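Local coordinates for MIPZ (Caulobacter crescentus, PDB 2XJ9), which probably hydrolyses ATP as a nucleoid-associated dimer and inhibits cell division in a gradient that helps position the division plane, at residues Asp135-Val138 with Asp139-Met142; Thr162-Glu165 with Gly166-Arg170; Ala205-Arg209 with Val210-Ile214. The protein carries 1 engineered substitution. One frame throughout, in Å; residues are numbered along the deposited sequence.

Contact 1 (Asp135-Val138 with Asp139-Met142); sequences DSFV and DFDM. With AGS (phosphothiophosphoric acid-adenylate ester), chain F.
F140 N donates to S136 O at 3.0 Å. The same serine caps the short helix through its side chain: V138 N donates to S136 OG over 3.2 Å, which makes S136 the N-cap. A second turn closes only weakly, D141 N reaching F137 O. A chi1 of 167° swings OG away from the backbone N and out to the ribose, where S136 OG lies 2.6 Å from O2' of the ligand in a bond whose donor could be either hydroxyl. Beside it the ribose O3' donates to D139 OD1 at 2.7 Å. The other oxygen of that carboxylate, OD2, is taken by the backbone N of N134, which should help keep D139 from swinging away from the sugar. V138 puts its CG1 methyl 3.4 Å from O2A of the alpha-phosphate. D141 points its carboxylate across the dimer interface into a salt bridge with R50 of the second subunit. K13 and G14 of this chain and K18, S19 and T20 of the second subunit also bind this ligand, an arrangement typical of the nucleotide-sandwich dimer of deviant Walker A ATPases.

Contact 2 (Thr162-Glu165 with Gly166-Arg170); sequences TVWE and GRKQR
K168 reaches back along helix 158-168 to both W164 and E165, one turn earlier. Its CB lies 3.9 Å from E165 O, and CG, set beside the backbone N (chi1 -65°), comes to 3.6 Å from W164 O. Bends further out turn the chain toward the indole, so K168 CD is 4.0 Å from W164 CZ3. CE then passes the carboxylate of E165, with K168 CE at 3.7 Å from E165 OE2. At the tip, K168 NZ sits 3.3 Å from W164 CZ3, at the edge of the indole and in its plane, so the ammonium does not lie over the ring face. The same NZ forms a long salt bridge with E165 OE2 at 3.7 Å. These i/i+3 and i/i+4 meetings line the exposed flank of a helix that packs against the parallel sheet of the P-loop NTPase fold, where V163 and R167 rest on W181 of strand 180-186. On that inner side R167 lays its CG 3.5 Å from V163 O before the chain runs on alongside W181. Along the backbone, G166 N donates to T162 O and Q169 N to E165 O. The bond from K168 N to W164 O, at 3.4 Å, is weak.

Contact 3 (Ala205-Arg209 with Val210-Ile214); sequences ALAKR and VGFRI
A207 lies against one face of the F212 ring: A207 CA stands over that face, offset toward the rim, 3.9 Å from the ring centroid in a CH-pi contact. A207 CB lies 3.7 Å from F212 CE2. L206 approaches obliquely, with its CG 4.0 Å from F212 CE1, and W181 makes an edge-to-face pair with the same phenylalanine. The ring thus fills the joint where helix 194-210 turns into edge strand 213-215, the closing corner of a beta-alpha-beta crossover that starts from neighbouring strand 180-186. F212 folds back over the helix because its CG lies between the backbone N and the carbonyl carbon (chi1 57°). With a serine here the ring is gone, and a gap is likely to open between A207, L206 and W181. L206 and V210 run side by side, pointing the same way, with 3.7 Å from L206 CD1 to V210 CG2. G211 makes the exit from the helix at positive phi (81°), where a side chain would jam against the carbonyl oxygen of V210. V210 N bonds L206 O at 2.9 Å and also reaches A207 O, which G211 N holds at 2.7 Å.

Overall arrangement
All three contacts are short-range, each within or at the end of a helix. Contact 1 is wholly buried, and its chemistry is polar: capping, ribose recognition and a charge paired across the dimer. Contacts 2 and 3 are partly buried and touch no other protein chain. Contact 2 carries charged and aromatic side chains on an exposed helix flank, whereas contact 3 is mainly apolar around a ring. Contacts 2 and 3 both pack on strand 180-186, and R167 of contact 2 probably bonds to G211 O of contact 3. Contact 3 also meets contact 1, through packing of F140 against L206, while contacts 1 and 2 stay about 7 Å apart at their nearest atoms.

Contact 1 (Asp135-Val138 with Asp139-Met142)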
loop_
_atom_site.group_PDB
_atom_site.type_symbol
_atom_site.label_atom_id
_atom_site.label_comp_id
_atom_site.label_asym_id
_atom_site.label_seq_id
_atom_site.Cartn_x
_atom_site.Cartn_y
_atom_site.Cartn_z
ATOM N N ASP A 135 11.875 -1.055 -1.169
ATOM C CA ASP A 135 13.029 -1.759 -1.683
ATOM C C ASP A 135 12.578 -3.160 -2.113
ATOM O O ASP A 135 12.688 -4.120 -1.364
ATOM C CB ASP A 135 14.028 -1.846 -0.543
ATOM C CG ASP A 135 15.378 -2.274 -0.988
ATOM O OD1 ASP A 135 16.052 -2.982 -0.196
ATOM O OD2 ASP A 135 15.769 -1.894 -2.111
ATOM N N SER A 136 12.043 -3.278 -3.317
ATOM C CA SER A 136 11.337 -4.492 -3.676
ATOM C C SER A 136 10.929 -4.480 -5.144
ATOM O O SER A 136 10.456 -3.466 -5.658
ATOM C CB SER A 136 10.087 -4.636 -2.803
ATOM O OG SER A 136 9.213 -5.635 -3.305
ATOM N N PHE A 137 11.096 -5.622 -5.801
ATOM C CA PHE A 137 10.728 -5.752 -7.183
ATOM C C PHE A 137 9.228 -5.690 -7.440
ATOM O O PHE A 137 8.778 -5.382 -8.545
ATOM C CB PHE A 137 11.322 -7.013 -7.730
ATOM C CG PHE A 137 12.708 -6.825 -8.233
ATOM C CD1 PHE A 137 13.797 -7.258 -7.496
ATOM C CD2 PHE A 137 12.931 -6.179 -9.441
ATOM C CE1 PHE A 137 15.084 -7.067 -7.971
ATOM C CE2 PHE A 137 14.222 -5.999 -9.919
ATOM C CZ PHE A 137 15.299 -6.436 -9.177
ATOM N N VAL A 138 8.457 -5.966 -6.405
ATOM C CA VAL A 138 7.016 -5.846 -6.469
ATOM C C VAL A 138 6.636 -4.390 -6.670
ATOM O O VAL A 138 5.800 -4.079 -7.509
ATOM C CB VAL A 138 6.370 -6.402 -5.185
ATOM C CG1 VAL A 138 4.857 -6.283 -5.238
ATOM C CG2 VAL A 138 6.788 -7.838 -4.986
ATOM N N ASP A 139 7.260 -3.494 -5.908
ATOM C CA ASP A 139 7.043 -2.054 -6.110
ATOM C C ASP A 139 7.607 -1.625 -7.451
ATOM O O ASP A 139 6.939 -0.964 -8.211
ATOM C CB ASP A 139 7.686 -1.217 -5.000
ATOM C CG ASP A 139 6.932 -1.303 -3.676
ATOM O OD1 ASP A 139 6.359 -2.350 -3.346
ATOM O OD2 ASP A 139 6.918 -0.310 -2.939
ATOM N N PHE A 140 8.835 -2.033 -7.732
ATOM C CA PHE A 140 9.522 -1.610 -8.928
ATOM C C PHE A 140 8.731 -1.856 -10.205
ATOM O O PHE A 140 8.963 -1.201 -11.216
ATOM C CB PHE A 140 10.858 -2.310 -9.040
ATOM C CG PHE A 140 11.657 -1.876 -10.230
ATOM C CD1 PHE A 140 11.659 -2.615 -11.395
ATOM C CD2 PHE A 140 12.408 -0.725 -10.187
ATOM C CE1 PHE A 140 12.407 -2.217 -12.481
ATOM C CE2 PHE A 140 13.152 -0.328 -11.274
ATOM C CZ PHE A 140 13.147 -1.064 -12.417
ATOM N N ASP A 141 7.800 -2.801 -10.166
ATOM C CA ASP A 141 7.093 -3.203 -11.382
ATOM C C ASP A 141 6.086 -2.163 -11.873
ATOM O O ASP A 141 5.572 -2.265 -12.983
ATOM C CB ASP A 141 6.374 -4.526 -11.149
ATOM C CG ASP A 141 5.833 -5.114 -12.427
ATOM O OD1 ASP A 141 4.621 -5.430 -12.464
ATOM O OD2 ASP A 141 6.621 -5.259 -13.389
ATOM N N MET A 142 5.780 -1.180 -11.028
ATOM C CA MET A 142 4.925 -0.058 -11.425
ATOM C C MET A 142 5.741 1.095 -12.019
ATOM O O MET A 142 5.187 2.012 -12.644
ATOM C CB MET A 142 4.038 0.416 -10.261
ATOM C CG MET A 142 2.958 -0.618 -9.879
ATOM S SD MET A 142 1.827 -0.983 -11.265
ATOM C CE MET A 142 0.941 0.579 -11.405
HETATM P PG AGS F . -1.474 -3.076 -3.060
HETATM S S1G AGS F . -2.083 -4.281 -3.733
HETATM O O2G AGS F . -2.413 -2.152 -2.279
HETATM O O3G AGS F . -0.517 -2.323 -3.946
HETATM P PB AGS F . -0.493 -5.226 -1.342
HETATM O O1B AGS F . -1.449 -5.187 -0.186
HETATM O O2B AGS F . -0.645 -6.121 -2.533
HETATM O O3B AGS F . -0.482 -3.706 -1.932
HETATM P PA AGS F . 2.125 -6.254 -1.291
HETATM O O1A AGS F . 1.675 -7.661 -1.030
HETATM O O2A AGS F . 2.612 -5.890 -2.664
HETATM O O3A AGS F . 0.965 -5.313 -0.699
HETATM O "O5'" AGS F . 3.304 -5.889 -0.272
HETATM C "C5'" AGS F . 3.763 -4.559 -0.083
HETATM C "C4'" AGS F . 5.297 -4.559 -0.182
HETATM O "O4'" AGS F . 5.828 -5.271 0.916
HETATM C "C3'" AGS F . 5.874 -5.251 -1.408
HETATM O "O3'" AGS F . 7.040 -4.558 -1.889
HETATM C "C2'" AGS F . 6.306 -6.619 -0.952
HETATM O "O2'" AGS F . 7.507 -6.802 -1.661
HETATM C "C1'" AGS F . 6.608 -6.406 0.503
HETATM N N9 AGS F . 6.262 -7.397 1.570
HETATM C C8 AGS F . 5.014 -7.651 1.993
HETATM N N7 AGS F . 5.040 -8.509 3.030
HETATM C C5 AGS F . 6.324 -8.807 3.316
HETATM C C6 AGS F . 7.019 -9.661 4.319
HETATM N N6 AGS F . 6.327 -10.376 5.245
HETATM N N1 AGS F . 8.371 -9.684 4.267
HETATM C C2 AGS F . 9.061 -8.961 3.343
HETATM N N3 AGS F . 8.496 -8.167 2.414
HETATM C C4 AGS F . 7.140 -8.054 2.357
#

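Contact 2 (Thr162-Glu165 with Gly166-Arg170)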
loop_
_atom_site.group_PDB
_atom_site.type_symbol
_atom_site.label_atom_id
_atom_site.label_comp_id
_atom_site.label_asym_id
_atom_site.label_seq_id
_atom_site.Cartn_x
_atom_site.Cartn_y
_atom_site.Cartn_z
ATOM N N THR A 162 2.293 7.695 -16.203
ATOM C CA THR A 162 1.466 8.691 -15.538
ATOM C C THR A 162 2.207 10.019 -15.314
ATOM O O THR A 162 1.623 11.091 -15.441
ATOM C CB THR A 162 0.901 8.160 -14.213
ATOM O OG1 THR A 162 -0.133 7.207 -14.494
ATOM C CG2 THR A 162 0.355 9.302 -13.348
ATOM N N VAL A 163 3.490 9.955 -14.983
ATOM C CA VAL A 163 4.244 11.176 -14.736
ATOM C C VAL A 163 4.721 11.781 -16.056
ATOM O O VAL A 163 4.822 13.002 -16.198
ATOM C CB VAL A 163 5.463 10.896 -13.863
ATOM C CG1 VAL A 163 6.218 12.178 -13.602
ATOM C CG2 VAL A 163 5.031 10.268 -12.569
ATOM N N TRP A 164 5.024 10.907 -17.011
ATOM C CA TRP A 164 5.500 11.301 -18.317
ATOM C C TRP A 164 4.414 12.085 -19.051
ATOM O O TRP A 164 4.712 12.929 -19.898
ATOM C CB TRP A 164 5.873 10.044 -19.108
ATOM C CG TRP A 164 7.089 10.195 -19.966
ATOM C CD1 TRP A 164 8.392 10.030 -19.583
ATOM C CD2 TRP A 164 7.119 10.540 -21.358
ATOM N NE1 TRP A 164 9.231 10.254 -20.650
ATOM C CE2 TRP A 164 8.476 10.567 -21.752
ATOM C CE3 TRP A 164 6.133 10.830 -22.310
ATOM C CZ2 TRP A 164 8.870 10.873 -23.060
ATOM C CZ3 TRP A 164 6.525 11.133 -23.609
ATOM C CH2 TRP A 164 7.883 11.152 -23.970
ATOM N N GLU A 165 3.155 11.806 -18.721
ATOM C CA GLU A 165 2.029 12.506 -19.343
ATOM C C GLU A 165 1.677 13.757 -18.539
ATOM O O GLU A 165 1.122 14.716 -19.057
ATOM C CB GLU A 165 0.809 11.580 -19.477
ATOM C CG GLU A 165 -0.336 12.114 -20.354
ATOM C CD GLU A 165 -0.165 11.808 -21.851
ATOM O OE1 GLU A 165 -0.885 12.427 -22.679
ATOM O OE2 GLU A 165 0.680 10.948 -22.194
ATOM N N GLY A 166 2.004 13.746 -17.262
ATOM C CA GLY A 166 1.786 14.909 -16.436
ATOM C C GLY A 166 2.826 15.963 -16.757
ATOM O O GLY A 166 2.772 17.066 -16.216
ATOM N N ARG A 167 3.790 15.614 -17.611
ATOM C CA ARG A 167 4.780 16.581 -18.081
ATOM C C ARG A 167 4.290 17.143 -19.383
ATOM O O ARG A 167 4.217 18.354 -19.547
ATOM C CB ARG A 167 6.174 15.965 -18.248
ATOM C CG ARG A 167 6.895 15.772 -16.911
ATOM C CD ARG A 167 8.419 15.801 -16.986
ATOM N NE ARG A 167 9.026 14.508 -16.837
ATOM C CZ ARG A 167 10.006 14.062 -16.058
ATOM N NH1 ARG A 167 10.678 14.765 -15.152
ATOM N NH2 ARG A 167 10.297 12.794 -16.252
ATOM N N LYS A 168 3.924 16.261 -20.307
ATOM C CA LYS A 168 3.317 16.713 -21.553
ATOM C C LYS A 168 2.132 17.649 -21.287
ATOM O O LYS A 168 1.830 18.514 -22.105
ATOM C CB LYS A 168 2.917 15.535 -22.449
ATOM C CG LYS A 168 4.112 14.711 -22.936
ATOM C CD LYS A 168 3.900 14.110 -24.324
ATOM C CE LYS A 168 2.841 13.009 -24.340
ATOM N NZ LYS A 168 3.421 11.651 -24.566
ATOM N N GLN A 169 1.475 17.495 -20.139
ATOM C CA GLN A 169 0.367 18.379 -19.774
ATOM C C GLN A 169 0.867 19.665 -19.130
ATOM O O GLN A 169 0.117 20.632 -18.999
ATOM C CB GLN A 169 -0.627 17.682 -18.842
ATOM C CG GLN A 169 -1.675 18.622 -18.224
ATOM C CD GLN A 169 -2.504 17.965 -17.106
ATOM O OE1 GLN A 169 -2.944 18.634 -16.158
ATOM N NE2 GLN A 169 -2.727 16.651 -17.223
ATOM N N ARG A 170 2.130 19.669 -18.713
ATOM C CA ARG A 170 2.772 20.902 -18.255
ATOM C C ARG A 170 3.465 21.602 -19.416
ATOM O O ARG A 170 3.943 22.728 -19.274
ATOM C CB ARG A 170 3.781 20.631 -17.138
ATOM C CG ARG A 170 3.174 20.675 -15.755
ATOM C CD ARG A 170 3.834 21.720 -14.892
ATOM N NE ARG A 170 5.287 21.632 -14.972
ATOM C CZ ARG A 170 6.114 22.352 -14.221
ATOM N NH1 ARG A 170 7.430 22.216 -14.358
ATOM N NH2 ARG A 170 5.629 23.207 -13.327
#

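Contact 3 (Ala205-Arg209 with Val210-Ile214)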
loop_
_atom_site.group_PDB
_atom_site.type_symbol
_atom_site.label_atom_id
_atom_site.label_comp_id
_atom_site.label_asym_id
_atom_site.label_seq_id
_atom_site.Cartn_x
_atom_site.Cartn_y
_atom_site.Cartn_z
ATOM N N ALA A 205 19.264 2.391 -14.230
ATOM C CA ALA A 205 19.059 2.241 -15.666
ATOM C C ALA A 205 17.786 2.953 -16.049
ATOM O O ALA A 205 17.748 3.692 -17.034
ATOM C CB ALA A 205 18.975 0.777 -16.043
ATOM N N LEU A 206 16.751 2.727 -15.239
ATOM C CA LEU A 206 15.434 3.310 -15.450
ATOM C C LEU A 206 15.460 4.824 -15.363
ATOM O O LEU A 206 14.780 5.499 -16.123
ATOM C CB LEU A 206 14.453 2.757 -14.426
ATOM C CG LEU A 206 12.991 3.129 -14.656
ATOM C CD1 LEU A 206 12.596 2.738 -16.042
ATOM C CD2 LEU A 206 12.107 2.412 -13.638
ATOM N N ALA A 207 16.240 5.352 -14.426
ATOM C CA ALA A 207 16.364 6.793 -14.258
ATOM C C ALA A 207 16.781 7.439 -15.580
ATOM O O ALA A 207 16.172 8.408 -16.030
ATOM C CB ALA A 207 17.356 7.114 -13.146
ATOM N N LYS A 208 17.808 6.882 -16.211
ATOM C CA LYS A 208 18.271 7.383 -17.502
ATOM C C LYS A 208 17.178 7.330 -18.579
ATOM O O LYS A 208 17.114 8.187 -19.444
ATOM C CB LYS A 208 19.499 6.590 -17.984
ATOM C CG LYS A 208 20.730 6.665 -17.080
ATOM C CD LYS A 208 21.944 5.992 -17.741
ATOM C CE LYS A 208 22.947 5.429 -16.719
ATOM N NZ LYS A 208 22.517 4.122 -16.112
ATOM N N ARG A 209 16.338 6.307 -18.541
ATOM C CA ARG A 209 15.307 6.158 -19.560
ATOM C C ARG A 209 14.130 7.095 -19.330
ATOM O O ARG A 209 13.514 7.551 -20.287
ATOM C CB ARG A 209 14.791 4.714 -19.617
ATOM C CG ARG A 209 15.304 3.896 -20.784
ATOM C CD ARG A 209 16.506 3.119 -20.338
ATOM N NE ARG A 209 16.509 1.718 -20.625
ATOM C CZ ARG A 209 17.497 0.836 -20.497
ATOM N NH1 ARG A 209 18.728 1.138 -20.081
ATOM N NH2 ARG A 209 17.195 -0.407 -20.818
ATOM N N VAL A 210 13.823 7.377 -18.063
ATOM C CA VAL A 210 12.544 7.991 -17.700
ATOM C C VAL A 210 12.673 9.386 -17.107
ATOM O O VAL A 210 11.700 10.125 -17.023
ATOM C CB VAL A 210 11.745 7.092 -16.717
ATOM C CG1 VAL A 210 10.621 7.882 -16.056
ATOM C CG2 VAL A 210 11.202 5.870 -17.443
ATOM N N GLY A 211 13.874 9.738 -16.679
ATOM C CA GLY A 211 14.124 11.083 -16.209
ATOM C C GLY A 211 13.707 11.411 -14.781
ATOM O O GLY A 211 13.075 12.448 -14.506
ATOM N N PHE A 212 14.070 10.540 -13.850
ATOM C CA PHE A 212 14.030 10.933 -12.457
ATOM C C PHE A 212 15.424 10.800 -11.857
ATOM O O PHE A 212 16.333 10.244 -12.485
ATOM C CB PHE A 212 12.988 10.137 -11.668
ATOM C CG PHE A 212 13.184 8.665 -11.715
ATOM C CD1 PHE A 212 12.382 7.876 -12.512
ATOM C CD2 PHE A 212 14.170 8.062 -10.940
ATOM C CE1 PHE A 212 12.563 6.505 -12.552
ATOM C CE2 PHE A 212 14.357 6.690 -10.971
ATOM C CZ PHE A 212 13.553 5.909 -11.779
ATOM N N ARG A 213 15.588 11.341 -10.659
ATOM C CA ARG A 213 16.818 11.202 -9.932
ATOM C C ARG A 213 16.541 10.596 -8.565
ATOM O O ARG A 213 15.557 10.917 -7.910
ATOM C CB ARG A 213 17.498 12.553 -9.792
ATOM C CG ARG A 213 16.584 13.655 -9.342
ATOM C CD ARG A 213 17.352 14.913 -9.001
ATOM N NE ARG A 213 16.492 15.864 -8.312
ATOM C CZ ARG A 213 16.574 16.135 -7.014
ATOM N NH1 ARG A 213 17.493 15.545 -6.271
ATOM N NH2 ARG A 213 15.750 17.009 -6.458
ATOM N N ILE A 214 17.419 9.708 -8.141
ATOM C CA ILE A 214 17.208 8.992 -6.905
ATOM C C ILE A 214 17.559 9.841 -5.685
ATOM O O ILE A 214 18.589 10.510 -5.646
ATOM C CB ILE A 214 18.004 7.682 -6.892
ATOM C CG1 ILE A 214 17.626 6.841 -8.105
ATOM C CG2 ILE A 214 17.760 6.928 -5.605
ATOM C CD1 ILE A 214 18.665 5.844 -8.485
#